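Hydrolase, alpha/beta hydrolase FOLD family (Staphylococcus aureus, PDB 2XMZ) probably catalyses the formation of 2-succinyl-6-hydroxy-2,4-cyclohexadiene-1-carboxylate in menaquinone biosynthesis, as the MenH lyase of the alpha/beta hydrolase family. Local coordinates at residues Gly144-Glu153 with Arg173-Met184. Residues are numbered along the deposited sequence; the frame is centred on the assembly and turned at random.
Sequences GIELFVNDWE and RQQRLSQSPHKM
With CG of R173 anti to the backbone N (chi1 -175°) and the chain extended as far as NE, its guanidinium reaches across to N150 and E153, three residues apart in the chain. R173 NH1 and NH2 both grip N150 OD1, the NH2 bond being 2.8 Å long; amide and guanidinium are almost coplanar, 8° apart, and the NH1 bond uses a lone pair of OD1. R173 NH2 also makes a salt bridge of 2.7 Å to E153 OE2, straighter at the hydrogen (159°) but arriving from above the carboxylate plane. Three bonds to two side chains thus fix the rotation of the guanidinium, and E146, whose OE2 lies 4.2 Å from R173 NH1, probably adds to the favourable field. R176 illustrates a different use of arginine: W152 CD1 sits over the centre of its guanidinium, 3.6 Å above the plane, so that the indole presents its edge to a flat cation, while F158 supplies a cation-pi partner. Helices 145-152, 166-177 and 181-191 belong to the helical cap inserted between core strands 110-114 and 210-215 of the alpha/beta hydrolase fold, and W152 comes near, without touching, the probable Ser-His-Asp triad. Beside the R173 cluster, V149 CG2 packs on R176 CB at 3.6 Å, and L177 CD2 lies 3.8 Å from V149 CB. I145 fits into the turn joining helices 166-177 and 181-191: its CG1 approaches R176 O at 3.4 Å and its CB lies 4.0 Å from P181 CD.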
ATOM      1  N   GLY A 144      19.265 -12.241  -7.782  1.00 38.81           N
ATOM      2  CA  GLY A 144      19.062 -12.259  -6.324  1.00 37.45           C
ATOM      3  C   GLY A 144      18.588 -10.949  -5.713  1.00 35.57           C
ATOM      4  O   GLY A 144      18.427  -9.947  -6.412  1.00 35.07           O
ATOM      5  N   ILE A 145      18.390 -10.942  -4.395  1.00 34.69           N
ATOM      6  CA  ILE A 145      17.758  -9.789  -3.741  1.00 32.80           C
ATOM      7  C   ILE A 145      18.704  -8.593  -3.661  1.00 34.00           C
ATOM      8  O   ILE A 145      18.312  -7.483  -4.000  1.00 33.83           O
ATOM      9  CB  ILE A 145      17.149 -10.133  -2.338  1.00 31.91           C
ATOM     10  CG1 ILE A 145      16.188  -9.031  -1.870  1.00 29.10           C
ATOM     11  CG2 ILE A 145      18.235 -10.380  -1.279  1.00 32.18           C
ATOM     12  CD1 ILE A 145      15.035  -8.775  -2.813  1.00 24.47           C
ATOM     13  N   GLU A 146      19.950  -8.831  -3.254  1.00 35.92           N
ATOM     14  CA  GLU A 146      20.879  -7.747  -2.967  1.00 37.17           C
ATOM     15  C   GLU A 146      21.115  -6.836  -4.178  1.00 37.65           C
ATOM     16  O   GLU A 146      21.004  -5.616  -4.067  1.00 37.37           O
ATOM     17  CB  GLU A 146      22.206  -8.274  -2.390  1.00 39.05           C
ATOM     18  CG  GLU A 146      23.127  -7.164  -1.861  1.00 40.84           C
ATOM     19  CD  GLU A 146      24.310  -7.694  -1.070  1.00 45.48           C
ATOM     20  OE1 GLU A 146      24.219  -8.824  -0.544  1.00 48.60           O
ATOM     21  OE2 GLU A 146      25.336  -6.988  -0.977  1.00 47.45           O
ATOM     22  N   LEU A 147      21.405  -7.433  -5.331  1.00 38.31           N
ATOM     23  CA  LEU A 147      21.697  -6.662  -6.539  1.00 39.36           C
ATOM     24  C   LEU A 147      20.449  -5.889  -6.995  1.00 37.67           C
ATOM     25  O   LEU A 147      20.534  -4.733  -7.404  1.00 37.96           O
ATOM     26  CB  LEU A 147      22.267  -7.569  -7.642  1.00 40.58           C
ATOM     27  CG  LEU A 147      23.643  -8.226  -7.354  1.00 42.87           C
ATOM     28  CD1 LEU A 147      23.954  -9.347  -8.341  1.00 43.24           C
ATOM     29  CD2 LEU A 147      24.826  -7.239  -7.277  1.00 45.73           C
ATOM     30  N   PHE A 148      19.288  -6.523  -6.883  1.00 36.17           N
ATOM     31  CA  PHE A 148      18.030  -5.845  -7.197  1.00 34.20           C
ATOM     32  C   PHE A 148      17.804  -4.613  -6.335  1.00 33.52           C
ATOM     33  O   PHE A 148      17.474  -3.539  -6.855  1.00 33.24           O
ATOM     34  CB  PHE A 148      16.841  -6.804  -7.094  1.00 32.58           C
ATOM     35  CG  PHE A 148      15.558  -6.194  -7.540  1.00 31.94           C
ATOM     36  CD1 PHE A 148      15.207  -6.182  -8.893  1.00 30.72           C
ATOM     37  CD2 PHE A 148      14.707  -5.592  -6.614  1.00 29.59           C
ATOM     38  CE1 PHE A 148      14.031  -5.597  -9.309  1.00 29.85           C
ATOM     39  CE2 PHE A 148      13.520  -5.003  -7.027  1.00 28.37           C
ATOM     40  CZ  PHE A 148      13.182  -5.011  -8.381  1.00 28.43           C
ATOM     41  N   VAL A 149      17.974  -4.772  -5.019  1.00 33.58           N
ATOM     42  CA  VAL A 149      17.792  -3.680  -4.051  1.00 32.48           C
ATOM     43  C   VAL A 149      18.791  -2.545  -4.320  1.00 34.27           C
ATOM     44  O   VAL A 149      18.429  -1.372  -4.253  1.00 33.11           O
ATOM     45  CB  VAL A 149      17.902  -4.180  -2.581  1.00 32.65           C
ATOM     46  CG1 VAL A 149      17.901  -3.018  -1.591  1.00 31.83           C
ATOM     47  CG2 VAL A 149      16.743  -5.120  -2.237  1.00 30.64           C
ATOM     48  N   ASN A 150      20.037  -2.897  -4.643  1.00 36.27           N
ATOM     49  CA  ASN A 150      21.030  -1.890  -5.002  1.00 38.40           C
ATOM     50  C   ASN A 150      20.545  -0.983  -6.144  1.00 38.89           C
ATOM     51  O   ASN A 150      20.637   0.251  -6.051  1.00 39.57           O
ATOM     52  CB  ASN A 150      22.379  -2.550  -5.314  1.00 39.60           C
ATOM     53  CG  ASN A 150      23.044  -3.123  -4.072  1.00 40.21           C
ATOM     54  OD1 ASN A 150      22.665  -2.809  -2.938  1.00 40.70           O
ATOM     55  ND2 ASN A 150      24.048  -3.960  -4.280  1.00 40.27           N
ATOM     56  N   ASP A 151      19.987  -1.599  -7.190  1.00 39.16           N
ATOM     57  CA  ASP A 151      19.431  -0.865  -8.328  1.00 39.42           C
ATOM     58  C   ASP A 151      18.119  -0.148  -7.951  1.00 37.96           C
ATOM     59  O   ASP A 151      17.905   0.993  -8.353  1.00 38.02           O
ATOM     60  CB  ASP A 151      19.204  -1.800  -9.525  1.00 39.29           C
ATOM     61  CG  ASP A 151      20.497  -2.237 -10.200  1.00 42.45           C
ATOM     62  OD1 ASP A 151      21.611  -1.896  -9.728  1.00 43.26           O
ATOM     63  OD2 ASP A 151      20.396  -2.935 -11.234  1.00 44.17           O
ATOM     64  N   TRP A 152      17.264  -0.820  -7.173  1.00 36.95           N
ATOM     65  CA  TRP A 152      15.980  -0.270  -6.730  1.00 35.51           C
ATOM     66  C   TRP A 152      16.176   1.021  -5.945  1.00 35.69           C
ATOM     67  O   TRP A 152      15.463   2.008  -6.183  1.00 35.18           O
ATOM     68  CB  TRP A 152      15.238  -1.285  -5.870  1.00 35.37           C
ATOM     69  CG  TRP A 152      13.775  -1.026  -5.678  1.00 33.94           C
ATOM     70  CD1 TRP A 152      13.160  -0.621  -4.529  1.00 33.25           C
ATOM     71  CD2 TRP A 152      12.735  -1.206  -6.649  1.00 34.06           C
ATOM     72  NE1 TRP A 152      11.796  -0.538  -4.723  1.00 32.35           N
ATOM     73  CE2 TRP A 152      11.511  -0.882  -6.018  1.00 32.99           C
ATOM     74  CE3 TRP A 152      12.718  -1.610  -7.990  1.00 35.22           C
ATOM     75  CZ2 TRP A 152      10.277  -0.930  -6.691  1.00 33.75           C
ATOM     76  CZ3 TRP A 152      11.484  -1.658  -8.660  1.00 35.80           C
ATOM     77  CH2 TRP A 152      10.286  -1.325  -8.004  1.00 33.42           C
ATOM     78  N   GLU A 153      17.144   1.006  -5.027  1.00 35.43           N
ATOM     79  CA  GLU A 153      17.565   2.188  -4.257  1.00 36.03           C
ATOM     80  C   GLU A 153      17.882   3.418  -5.114  1.00 36.04           C
ATOM     81  O   GLU A 153      17.761   4.538  -4.640  1.00 36.77           O
ATOM     82  CB  GLU A 153      18.827   1.877  -3.446  1.00 37.40           C
ATOM     83  CG  GLU A 153      18.617   1.060  -2.179  1.00 38.94           C
ATOM     84  CD  GLU A 153      19.890   0.908  -1.348  1.00 41.95           C
ATOM     85  OE1 GLU A 153      20.931   1.508  -1.696  1.00 42.59           O
ATOM     86  OE2 GLU A 153      19.845   0.197  -0.324  1.00 44.14           O
ATOM     87  N   ARG A 173      16.488  -0.572   3.742  1.00 33.99           N
ATOM     88  CA  ARG A 173      17.368  -1.508   3.023  1.00 34.52           C
ATOM     89  C   ARG A 173      17.253  -2.937   3.561  1.00 34.85           C
ATOM     90  O   ARG A 173      17.219  -3.896   2.792  1.00 33.91           O
ATOM     91  CB  ARG A 173      18.840  -1.045   3.065  1.00 35.67           C
ATOM     92  CG  ARG A 173      19.764  -1.922   2.230  1.00 35.63           C
ATOM     93  CD  ARG A 173      21.195  -1.426   2.185  1.00 36.17           C
ATOM     94  NE  ARG A 173      22.068  -2.414   1.556  1.00 35.72           N
ATOM     95  CZ  ARG A 173      22.157  -2.633   0.244  1.00 35.65           C
ATOM     96  NH1 ARG A 173      22.980  -3.567  -0.203  1.00 34.82           N
ATOM     97  NH2 ARG A 173      21.430  -1.925  -0.627  1.00 32.87           N
ATOM     98  N   GLN A 174      17.194  -3.060   4.884  1.00 35.87           N
ATOM     99  CA  GLN A 174      17.064  -4.349   5.540  1.00 36.53           C
ATOM    100  C   GLN A 174      15.734  -5.009   5.207  1.00 35.10           C
ATOM    101  O   GLN A 174      15.694  -6.219   4.937  1.00 35.56           O
ATOM    102  CB  GLN A 174      17.254  -4.193   7.066  1.00 37.86           C
ATOM    103  CG  GLN A 174      16.885  -5.411   7.910  0.50 38.57           C
ATOM    104  CD  GLN A 174      15.388  -5.572   8.119  0.50 38.02           C
ATOM    105  OE1 GLN A 174      14.863  -6.688   8.082  0.50 37.32           O
ATOM    106  NE2 GLN A 174      14.688  -4.452   8.320  0.50 39.45           N
ATOM    107  N   GLN A 175      14.658  -4.216   5.230  1.00 34.04           N
ATOM    108  CA  GLN A 175      13.319  -4.695   4.929  1.00 31.79           C
ATOM    109  C   GLN A 175      13.247  -5.224   3.497  1.00 29.80           C
ATOM    110  O   GLN A 175      12.615  -6.256   3.239  1.00 29.43           O
ATOM    111  CB  GLN A 175      12.285  -3.595   5.149  1.00 31.61           C
ATOM    112  CG  GLN A 175      11.783  -3.450   6.603  1.00 35.14           C
ATOM    113  CD  GLN A 175      11.095  -2.116   6.883  1.00 37.34           C
ATOM    114  OE1 GLN A 175      10.711  -1.386   5.959  1.00 37.77           O
ATOM    115  NE2 GLN A 175      10.934  -1.793   8.165  1.00 39.37           N
ATOM    116  N   ARG A 176      13.907  -4.525   2.577  1.00 27.75           N
ATOM    117  CA  ARG A 176      13.978  -4.955   1.178  1.00 26.34           C
ATOM    118  C   ARG A 176      14.828  -6.246   1.014  1.00 26.05           C
ATOM    119  O   ARG A 176      14.419  -7.199   0.333  1.00 24.04           O
ATOM    120  CB  ARG A 176      14.541  -3.818   0.306  1.00 26.32           C
ATOM    121  CG  ARG A 176      13.669  -2.523   0.300  1.00 26.00           C
ATOM    122  CD  ARG A 176      14.319  -1.457  -0.567  1.00 25.99           C
ATOM    123  NE  ARG A 176      13.438  -0.324  -0.858  1.00 24.27           N
ATOM    124  CZ  ARG A 176      13.861   0.889  -1.200  1.00 23.33           C
ATOM    125  NH1 ARG A 176      15.163   1.156  -1.292  1.00 23.10           N
ATOM    126  NH2 ARG A 176      12.972   1.843  -1.457  1.00 24.98           N
ATOM    127  N   LEU A 177      16.001  -6.268   1.653  1.00 27.61           N
ATOM    128  CA  LEU A 177      16.953  -7.390   1.543  1.00 28.35           C
ATOM    129  C   LEU A 177      16.400  -8.676   2.141  1.00 28.48           C
ATOM    130  O   LEU A 177      16.822  -9.787   1.778  1.00 28.87           O
ATOM    131  CB  LEU A 177      18.292  -7.033   2.201  1.00 30.59           C
ATOM    132  CG  LEU A 177      19.136  -5.930   1.527  1.00 31.10           C
ATOM    133  CD1 LEU A 177      20.414  -5.629   2.327  1.00 31.44           C
ATOM    134  CD2 LEU A 177      19.474  -6.293   0.100  1.00 31.67           C
ATOM    135  N   SER A 178      15.453  -8.536   3.064  1.00 27.54           N
ATOM    136  CA  SER A 178      14.891  -9.710   3.712  1.00 27.78           C
ATOM    137  C   SER A 178      13.775 -10.326   2.875  1.00 25.94           C
ATOM    138  O   SER A 178      13.319 -11.424   3.171  1.00 25.80           O
ATOM    139  CB  SER A 178      14.359  -9.363   5.087  1.00 28.29           C
ATOM    140  OG  SER A 178      13.183  -8.605   4.933  1.00 27.86           O
ATOM    141  N   GLN A 179      13.342  -9.639   1.821  1.00 23.59           N
ATOM    142  CA  GLN A 179      12.304 -10.206   0.966  1.00 22.60           C
ATOM    143  C   GLN A 179      12.890 -11.330   0.140  1.00 23.17           C
ATOM    144  O   GLN A 179      14.063 -11.308  -0.198  1.00 24.07           O
ATOM    145  CB  GLN A 179      11.671  -9.138   0.059  1.00 20.82           C
ATOM    146  CG  GLN A 179      11.024  -7.970   0.807  1.00 21.24           C
ATOM    147  CD  GLN A 179      10.081  -8.423   1.925  1.00 22.87           C
ATOM    148  OE1 GLN A 179       9.271  -9.336   1.734  1.00 24.18           O
ATOM    149  NE2 GLN A 179      10.178  -7.771   3.093  1.00 21.19           N
ATOM    150  N   SER A 180      12.083 -12.342  -0.141  1.00 23.34           N
ATOM    151  CA  SER A 180      12.508 -13.445  -0.998  1.00 24.06           C
ATOM    152  C   SER A 180      12.448 -13.003  -2.469  1.00 23.94           C
ATOM    153  O   SER A 180      11.366 -12.615  -2.950  1.00 21.86           O
ATOM    154  CB  SER A 180      11.577 -14.619  -0.761  1.00 24.91           C
ATOM    155  OG  SER A 180      11.918 -15.683  -1.611  1.00 27.68           O
ATOM    156  N   PRO A 181      13.590 -13.044  -3.183  1.00 23.78           N
ATOM    157  CA  PRO A 181      13.568 -12.570  -4.586  1.00 24.49           C
ATOM    158  C   PRO A 181      12.625 -13.342  -5.515  1.00 24.47           C
ATOM    159  O   PRO A 181      11.967 -12.727  -6.365  1.00 24.17           O
ATOM    160  CB  PRO A 181      15.026 -12.716  -5.052  1.00 25.30           C
ATOM    161  CG  PRO A 181      15.682 -13.642  -4.058  1.00 26.17           C
ATOM    162  CD  PRO A 181      14.952 -13.410  -2.745  1.00 25.28           C
ATOM    163  N   HIS A 182      12.532 -14.659  -5.339  1.00 24.94           N
ATOM    164  CA  HIS A 182      11.583 -15.460  -6.120  1.00 26.04           C
ATOM    165  C   HIS A 182      10.126 -15.037  -5.858  1.00 24.55           C
ATOM    166  O   HIS A 182       9.302 -14.961  -6.797  1.00 23.75           O
ATOM    167  CB  HIS A 182      11.837 -16.981  -5.944  1.00 27.23           C
ATOM    168  CG  HIS A 182      11.272 -17.554  -4.677  1.00 31.03           C
ATOM    169  ND1 HIS A 182      11.946 -17.516  -3.473  1.00 34.98           N
ATOM    170  CD2 HIS A 182      10.093 -18.174  -4.426  1.00 34.08           C
ATOM    171  CE1 HIS A 182      11.205 -18.088  -2.533  1.00 33.82           C
ATOM    172  NE2 HIS A 182      10.077 -18.498  -3.086  1.00 35.37           N
ATOM    173  N   LYS A 183       9.810 -14.716  -4.598  1.00 23.24           N
ATOM    174  CA  LYS A 183       8.493 -14.206  -4.271  1.00 21.92           C
ATOM    175  C   LYS A 183       8.265 -12.802  -4.806  1.00 21.69           C
ATOM    176  O   LYS A 183       7.171 -12.507  -5.261  1.00 20.42           O
ATOM    177  CB  LYS A 183       8.207 -14.257  -2.760  1.00 21.32           C
ATOM    178  CG  LYS A 183       8.146 -15.667  -2.246  1.00 21.67           C
ATOM    179  CD  LYS A 183       7.708 -15.753  -0.789  1.00 22.17           C
ATOM    180  CE  LYS A 183       7.673 -17.222  -0.342  1.00 26.26           C
ATOM    181  NZ  LYS A 183       7.061 -17.346   1.003  1.00 26.26           N
ATOM    182  N   MET A 184       9.292 -11.942  -4.753  1.00 21.48           N
ATOM    183  CA  MET A 184       9.176 -10.606  -5.318  1.00 20.59           C
ATOM    184  C   MET A 184       8.884 -10.705  -6.812  1.00 21.02           C
ATOM    185  O   MET A 184       8.054  -9.976  -7.325  1.00 19.54           O
ATOM    186  CB  MET A 184      10.444  -9.777  -5.033  1.00 20.61           C
ATOM    187  CG  MET A 184      10.682  -9.531  -3.527  1.00 20.35           C
ATOM    188  SD  MET A 184       9.300  -8.558  -2.798  1.00 21.78           S
ATOM    189  CE  MET A 184       8.277  -9.860  -2.101  1.00 19.01           C
TER